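First ORF in transposon ISC1904 (Sulfolobus solfataricus, PDB 3ILX) probably binds DNA and exchanges its strands as a serine recombinase of an IS607-like transposon, this chain being its resolvase-type domain. Local coordinates at residues F52-N62 and L83-C92. Sequence-based numbering, arbitrary orientation.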
loop_
_atom_site.group_PDB
_atom_site.type_symbol
_atom_site.label_atom_id
_atom_site.label_comp_id
_atom_site.label_asym_id
_atom_site.label_seq_id
_atom_site.Cartn_x
_atom_site.Cartn_y
_atom_site.Cartn_z
ATOM N N PHE A 52 -6.274 -4.780 12.282
ATOM C CA PHE A 52 -5.875 -5.171 10.918
ATOM C C PHE A 52 -4.750 -6.195 10.947
ATOM O O PHE A 52 -4.754 -7.138 10.151
ATOM C CB PHE A 52 -5.435 -3.936 10.133
ATOM C CG PHE A 52 -4.739 -4.232 8.818
ATOM C CD1 PHE A 52 -5.477 -4.483 7.661
ATOM C CD2 PHE A 52 -3.345 -4.147 8.722
ATOM C CE1 PHE A 52 -4.817 -4.739 6.453
ATOM C CE2 PHE A 52 -2.704 -4.353 7.524
ATOM C CZ PHE A 52 -3.468 -4.644 6.368
ATOM N N LEU A 53 -3.796 -5.987 11.862
ATOM C CA LEU A 53 -2.682 -6.911 12.062
ATOM C C LEU A 53 -3.128 -8.285 12.594
ATOM O O LEU A 53 -2.655 -9.314 12.096
ATOM C CB LEU A 53 -1.616 -6.298 12.971
ATOM C CG LEU A 53 -0.849 -5.127 12.376
ATOM C CD1 LEU A 53 0.120 -4.539 13.421
ATOM C CD2 LEU A 53 -0.097 -5.588 11.110
ATOM N N LYS A 54 -4.051 -8.296 13.566
ATOM C CA LYS A 54 -4.661 -9.556 14.030
ATOM C C LYS A 54 -5.288 -10.286 12.831
ATOM O O LYS A 54 -5.020 -11.474 12.579
ATOM C CB LYS A 54 -5.702 -9.296 15.115
ATOM C CG LYS A 54 -6.472 -10.542 15.570
ATOM C CD LYS A 54 -7.580 -10.150 16.547
ATOM C CE LYS A 54 -8.615 -11.274 16.746
ATOM N NZ LYS A 54 -7.986 -12.393 17.493
ATOM N N LEU A 55 -6.082 -9.550 12.069
ATOM C CA LEU A 55 -6.742 -10.091 10.897
ATOM C C LEU A 55 -5.765 -10.679 9.867
ATOM O O LEU A 55 -5.960 -11.798 9.413
ATOM C CB LEU A 55 -7.630 -9.023 10.240
ATOM C CG LEU A 55 -8.401 -9.398 8.967
ATOM C CD1 LEU A 55 -9.224 -10.702 9.108
ATOM C CD2 LEU A 55 -9.322 -8.212 8.541
ATOM N N LEU A 56 -4.763 -9.891 9.465
ATOM C CA LEU A 56 -3.765 -10.328 8.483
ATOM C C LEU A 56 -3.043 -11.607 8.939
ATOM O O LEU A 56 -2.799 -12.521 8.135
ATOM C CB LEU A 56 -2.731 -9.210 8.248
ATOM C CG LEU A 56 -1.506 -9.494 7.382
ATOM C CD1 LEU A 56 -1.985 -9.934 6.024
ATOM C CD2 LEU A 56 -0.647 -8.224 7.245
ATOM N N ARG A 57 -2.665 -11.653 10.214
ATOM C CA ARG A 57 -2.008 -12.827 10.762
ATOM C C ARG A 57 -2.944 -14.027 10.783
ATOM O O ARG A 57 -2.522 -15.141 10.504
ATOM C CB ARG A 57 -1.440 -12.537 12.154
ATOM C CG ARG A 57 -0.264 -11.594 12.071
ATOM C CD ARG A 57 0.043 -10.896 13.386
ATOM N NE ARG A 57 1.071 -9.886 13.137
ATOM C CZ ARG A 57 1.410 -8.912 13.974
ATOM N NH1 ARG A 57 0.789 -8.776 15.140
ATOM N NH2 ARG A 57 2.374 -8.069 13.639
HETATM N N MSE A 58 -4.221 -13.799 11.081
HETATM C CA MSE A 58 -5.163 -14.905 11.062
HETATM C C MSE A 58 -5.319 -15.491 9.654
HETATM O O MSE A 58 -5.391 -16.702 9.504
HETATM C CB MSE A 58 -6.527 -14.477 11.602
HETATM C CG MSE A 58 -6.565 -14.326 13.105
HETATM SE SE MSE A 58 -8.360 -13.726 13.584
HETATM C CE MSE A 58 -9.245 -15.477 13.570
ATOM N N ILE A 59 -5.415 -14.623 8.646
ATOM C CA ILE A 59 -5.548 -15.081 7.253
ATOM C C ILE A 59 -4.334 -15.927 6.887
ATOM O O ILE A 59 -4.465 -17.040 6.372
ATOM C CB ILE A 59 -5.670 -13.895 6.269
ATOM C CG1 ILE A 59 -6.981 -13.145 6.494
ATOM C CG2 ILE A 59 -5.566 -14.363 4.790
ATOM C CD1 ILE A 59 -7.029 -11.737 5.854
ATOM N N LEU A 60 -3.153 -15.382 7.179
ATOM C CA LEU A 60 -1.873 -16.018 6.906
ATOM C C LEU A 60 -1.690 -17.334 7.658
ATOM O O LEU A 60 -0.953 -18.215 7.190
ATOM C CB LEU A 60 -0.724 -15.065 7.250
ATOM C CG LEU A 60 -0.471 -13.892 6.295
ATOM C CD1 LEU A 60 0.434 -12.810 6.954
ATOM C CD2 LEU A 60 0.114 -14.385 4.967
ATOM N N ASN A 61 -2.350 -17.455 8.812
ATOM C CA ASN A 61 -2.358 -18.690 9.590
ATOM C C ASN A 61 -3.522 -19.630 9.223
ATOM O O ASN A 61 -3.816 -20.571 9.949
ATOM C CB ASN A 61 -2.349 -18.397 11.089
ATOM C CG ASN A 61 -1.903 -19.622 11.932
ATOM O OD1 ASN A 61 -1.147 -20.486 11.469
ATOM N ND2 ASN A 61 -2.386 -19.699 13.159
ATOM N N ASN A 62 -4.177 -19.358 8.102
ATOM C CA ASN A 62 -5.251 -20.205 7.601
ATOM C C ASN A 62 -6.428 -20.325 8.555
ATOM O O ASN A 62 -7.013 -21.384 8.663
ATOM C CB ASN A 62 -4.722 -21.615 7.253
ATOM C CG ASN A 62 -3.630 -21.574 6.201
ATOM O OD1 ASN A 62 -3.796 -20.945 5.160
ATOM N ND2 ASN A 62 -2.498 -22.202 6.489
ATOM N N LEU A 83 -3.482 -7.635 -0.554
ATOM C CA LEU A 83 -4.319 -8.425 0.359
ATOM C C LEU A 83 -5.106 -9.512 -0.348
ATOM O O LEU A 83 -5.276 -10.604 0.192
ATOM C CB LEU A 83 -5.282 -7.548 1.167
ATOM C CG LEU A 83 -4.584 -6.536 2.063
ATOM C CD1 LEU A 83 -5.666 -5.682 2.719
ATOM C CD2 LEU A 83 -3.719 -7.230 3.150
ATOM N N GLU A 84 -5.616 -9.197 -1.540
ATOM C CA GLU A 84 -6.398 -10.159 -2.297
ATOM C C GLU A 84 -5.533 -11.355 -2.738
ATOM O O GLU A 84 -5.981 -12.502 -2.778
ATOM C CB GLU A 84 -6.966 -9.488 -3.539
ATOM C CG GLU A 84 -8.043 -8.430 -3.297
ATOM C CD GLU A 84 -8.592 -7.892 -4.626
ATOM O OE1 GLU A 84 -7.823 -7.302 -5.444
ATOM O OE2 GLU A 84 -9.788 -8.084 -4.869
ATOM N N GLU A 85 -4.282 -11.072 -3.080
ATOM C CA GLU A 85 -3.368 -12.127 -3.478
ATOM C C GLU A 85 -3.124 -13.023 -2.273
ATOM O O GLU A 85 -3.166 -14.256 -2.386
ATOM C CB GLU A 85 -2.066 -11.542 -4.021
ATOM C CG GLU A 85 -2.164 -10.888 -5.399
ATOM C CD GLU A 85 -2.442 -11.876 -6.493
ATOM O OE1 GLU A 85 -2.036 -13.052 -6.383
ATOM O OE2 GLU A 85 -3.053 -11.478 -7.505
ATOM N N VAL A 86 -2.920 -12.386 -1.113
ATOM C CA VAL A 86 -2.715 -13.104 0.141
ATOM C C VAL A 86 -3.902 -14.002 0.457
ATOM O O VAL A 86 -3.747 -15.185 0.766
ATOM C CB VAL A 86 -2.462 -12.113 1.309
ATOM C CG1 VAL A 86 -2.391 -12.870 2.653
ATOM C CG2 VAL A 86 -1.144 -11.357 1.062
ATOM N N CYS A 87 -5.103 -13.434 0.358
ATOM C CA CYS A 87 -6.319 -14.203 0.650
ATOM C C CYS A 87 -6.491 -15.380 -0.298
ATOM O O CYS A 87 -6.879 -16.481 0.126
ATOM C CB CYS A 87 -7.528 -13.282 0.584
ATOM S SG CYS A 87 -7.561 -12.197 1.995
ATOM N N LYS A 88 -6.196 -15.154 -1.578
ATOM C CA LYS A 88 -6.347 -16.194 -2.593
ATOM C C LYS A 88 -5.455 -17.386 -2.221
ATOM O O LYS A 88 -5.902 -18.528 -2.203
ATOM C CB LYS A 88 -6.049 -15.635 -3.986
ATOM C CG LYS A 88 -6.229 -16.635 -5.143
ATOM C CD LYS A 88 -6.183 -15.933 -6.531
ATOM C CE LYS A 88 -4.804 -15.330 -6.825
ATOM N NZ LYS A 88 -4.809 -14.273 -7.905
ATOM N N ALA A 89 -4.205 -17.126 -1.869
ATOM C CA ALA A 89 -3.296 -18.198 -1.469
ATOM C C ALA A 89 -3.700 -18.862 -0.141
ATOM O O ALA A 89 -3.252 -19.961 0.153
ATOM C CB ALA A 89 -1.846 -17.668 -1.383
ATOM N N HIS A 90 -4.524 -18.198 0.664
ATOM C CA HIS A 90 -4.898 -18.759 1.975
ATOM C C HIS A 90 -6.372 -19.104 2.130
ATOM O O HIS A 90 -6.917 -19.064 3.248
ATOM C CB HIS A 90 -4.458 -17.829 3.095
ATOM C CG HIS A 90 -2.994 -17.862 3.336
ATOM N ND1 HIS A 90 -2.405 -18.789 4.165
ATOM C CD2 HIS A 90 -1.990 -17.109 2.833
ATOM C CE1 HIS A 90 -1.100 -18.597 4.177
ATOM N NE2 HIS A 90 -0.821 -17.580 3.378
ATOM N N ASN A 91 -7.003 -19.424 0.997
ATOM C CA ASN A 91 -8.355 -19.964 0.950
ATOM C C ASN A 91 -9.356 -19.034 1.598
ATOM O O ASN A 91 -10.338 -19.454 2.207
ATOM C CB ASN A 91 -8.385 -21.381 1.548
ATOM C CG ASN A 91 -7.462 -22.326 0.811
ATOM O OD1 ASN A 91 -7.459 -22.359 -0.422
ATOM N ND2 ASN A 91 -6.644 -23.072 1.555
ATOM N N CYS A 92 -9.100 -17.752 1.388
ATOM C CA CYS A 92 -9.859 -16.695 1.986
ATOM C C CYS A 92 -10.347 -15.753 0.880
ATOM O O CYS A 92 -9.641 -15.489 -0.090
ATOM C CB CYS A 92 -8.937 -15.938 2.960
ATOM S SG CYS A 92 -9.816 -14.786 3.974
HETATM O O HOH W 1 -5.900 -22.137 3.795
#
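In the resolvase-type domain, an alpha/beta fold built on a parallel sheet of strand order 2-1-3-4, successive helices of the beta-alpha-beta crossovers pack side by side over the sheet, and residues 52-62 and 83-92 illustrate how such neighbours are joined. The two helix segments run in the same general direction, their axes 37° apart and 9.9 Å at closest approach. At the Phe52 end, CE1 on the ring edge meets CD1 of Leu83, which comes in the plane of the ring from the opposite direction. Further along, Val86 points at the other helix; its CG1, turned anti to the backbone N (chi1 174°), lies 3.7 Å from Leu60 CD2 and also touches Ile59 CG2. Ile59 reaches deeper, its CD1 against Cys87 SG and its CG1 against Cys92 SG, close to Val64 of the sheet.

Toward the C-terminal ends the contact becomes polar, around Asn62 and His90. A Schellman motif with Asn62 at the C-prime position, at positive phi, ends helix 50-60; the side-chain carboxamide of Asn62 lies beside the His90 ring. Ring atom ND1 donates to Asn62 OD1 (2.8 Å, N-H...O 165°), staying near its own ring plane but above the carbonyl plane. Leu60 CA sits over one ring face, a CH-pi contact 3.9 Å from the centroid, while NE2 is hydrogen-bonded to His90 NE2 of the second subunit, so the ring is held within the chain and across the dimer. A leucine here would probably leave Asn62 OD1 without its ring donor and cost the subunits their His90-His90 bond, though their other contacts would remain. Water 1 gives Asn62 OD1 a second donor at 2.8 Å.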